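Local structure of chitinase (4TXG) at residues A322-P325 with L326-T329. The protein is a family 18 glycoside hydrolase that probably binds chitin and hydrolyses its glycosidic bonds. Residues are numbered along the deposited sequence; the frame is centred on the assembly and turned at random.
Sequences AGNP and LDWT
Trp328 folds back over Pro325 and reaches Gly323, closing the turn that leads from the loop after strand 308-312 into helix 328-331 of the GH18 barrel domain. Its indole NE1 donates to Gly323 O over 2.8 Å; the N-H...O angle of 143° shows a bent bond, and the oxygen sits at the ring edge, somewhat tilted from its plane. One face of the indole rests on Pro325: CA lies 3.5 Å from the five-membered-ring centroid and nearly on its normal, a CH-pi contact, while CG of the proline reaches toward CZ2. With CG of Trp328 anti to the carbonyl carbon (chi1 -74°), the ring swings back along the chain to both partners.

On the buried side of the turn, Asn324 acts through main chain and side chain together. Its O accepts from Asp327 N at 2.7 Å, the donor standing above the carbonyl plane, and its OD1 takes Leu326 N at 3.0 Å in a fairly straight bond (162°). With CG anti to the backbone N, the amide lies alongside the Leu326 side chain, where OD1 meets that N-H, and ND2 is bonded to Trp255 O. Asp327 lies on the same side: a water accepts from Asn324 N and donates to Asp327 OD2 at 2.6 Å, while OD1 forms a salt bridge with Arg268.

The outer side is looser. Leu326 is exposed, its CB touching Asn324 OD1; Trp328 N makes a weak 3.3 Å bond to Pro325 O, and a second water joins that oxygen to Thr329 N. Buried polar groups thus find partners in the turn itself, a water, helix 254-257 and strand 268-269, which probably fixes the Asn324 amide and favours an ionised Asp327 beside Arg268.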
loop_
_atom_site.group_PDB
_atom_site.type_symbol
_atom_site.label_atom_id
_atom_site.label_comp_id
_atom_site.label_asym_id
_atom_site.label_seq_id
_atom_site.Cartn_x
_atom_site.Cartn_y
_atom_site.Cartn_z
ATOM N N ALA A 322 -13.457 1.302 -11.101
ATOM C CA ALA A 322 -12.091 1.271 -10.590
ATOM C C ALA A 322 -11.658 -0.143 -10.239
ATOM O O ALA A 322 -10.465 -0.447 -10.221
ATOM C CB ALA A 322 -11.956 2.175 -9.377
ATOM N N GLY A 323 -12.627 -1.008 -9.964
ATOM C CA GLY A 323 -12.317 -2.365 -9.565
ATOM C C GLY A 323 -11.838 -3.228 -10.724
ATOM O O GLY A 323 -11.857 -2.798 -11.884
ATOM N N ASN A 324 -11.370 -4.433 -10.401
ATOM C CA ASN A 324 -11.155 -5.479 -11.400
ATOM C C ASN A 324 -12.439 -5.574 -12.215
ATOM O O ASN A 324 -13.517 -5.658 -11.629
ATOM C CB ASN A 324 -10.814 -6.807 -10.706
ATOM C CG ASN A 324 -10.401 -7.912 -11.671
ATOM O OD1 ASN A 324 -10.975 -8.073 -12.747
ATOM N ND2 ASN A 324 -9.416 -8.712 -11.261
ATOM N N PRO A 325 -12.344 -5.514 -13.561
ATOM C CA PRO A 325 -13.568 -5.563 -14.377
ATOM C C PRO A 325 -14.479 -6.747 -14.030
ATOM O O PRO A 325 -15.696 -6.654 -14.173
ATOM C CB PRO A 325 -13.031 -5.699 -15.803
ATOM C CG PRO A 325 -11.705 -5.034 -15.761
ATOM C CD PRO A 325 -11.137 -5.337 -14.391
ATOM N N LEU A 326 -13.882 -7.838 -13.564
ATOM C CA LEU A 326 -14.641 -9.016 -13.146
ATOM C C LEU A 326 -15.524 -8.757 -11.918
ATOM O O LEU A 326 -16.419 -9.548 -11.615
ATOM C CB LEU A 326 -13.678 -10.169 -12.848
ATOM C CG LEU A 326 -12.897 -10.686 -14.058
ATOM C CD1 LEU A 326 -11.876 -11.712 -13.603
ATOM C CD2 LEU A 326 -13.853 -11.283 -15.064
ATOM N N ASP A 327 -15.255 -7.660 -11.212
ATOM C CA ASP A 327 -15.964 -7.311 -9.985
ATOM C C ASP A 327 -16.996 -6.189 -10.145
ATOM O O ASP A 327 -17.667 -5.832 -9.182
ATOM C CB ASP A 327 -14.962 -6.879 -8.911
ATOM C CG ASP A 327 -13.996 -7.976 -8.543
ATOM O OD1 ASP A 327 -14.331 -9.158 -8.768
ATOM O OD2 ASP A 327 -12.907 -7.658 -8.014
ATOM N N TRP A 328 -17.121 -5.624 -11.341
ATOM C CA TRP A 328 -17.927 -4.405 -11.499
ATOM C C TRP A 328 -19.397 -4.559 -11.121
ATOM O O TRP A 328 -20.000 -3.613 -10.610
ATOM C CB TRP A 328 -17.825 -3.886 -12.935
ATOM C CG TRP A 328 -16.510 -3.246 -13.225
ATOM C CD1 TRP A 328 -15.501 -3.008 -12.337
ATOM C CD2 TRP A 328 -16.050 -2.770 -14.496
ATOM N NE1 TRP A 328 -14.441 -2.405 -12.976
ATOM C CE2 TRP A 328 -14.753 -2.250 -14.301
ATOM C CE3 TRP A 328 -16.611 -2.729 -15.779
ATOM C CZ2 TRP A 328 -14.006 -1.697 -15.341
ATOM C CZ3 TRP A 328 -15.864 -2.182 -16.813
ATOM C CH2 TRP A 328 -14.575 -1.676 -16.588
ATOM N N THR A 329 -19.975 -5.737 -11.344
ATOM C CA THR A 329 -21.373 -5.942 -10.966
ATOM C C THR A 329 -21.559 -5.836 -9.450
ATOM O O THR A 329 -22.655 -5.542 -8.973
ATOM C CB THR A 329 -21.910 -7.299 -11.450
ATOM O OG1 THR A 329 -21.252 -8.364 -10.751
ATOM C CG2 THR A 329 -21.687 -7.446 -12.953
HETATM O O HOH W 1 -11.944 -5.250 -7.784
HETATM O O HOH W 2 -18.429 -7.360 -13.651
#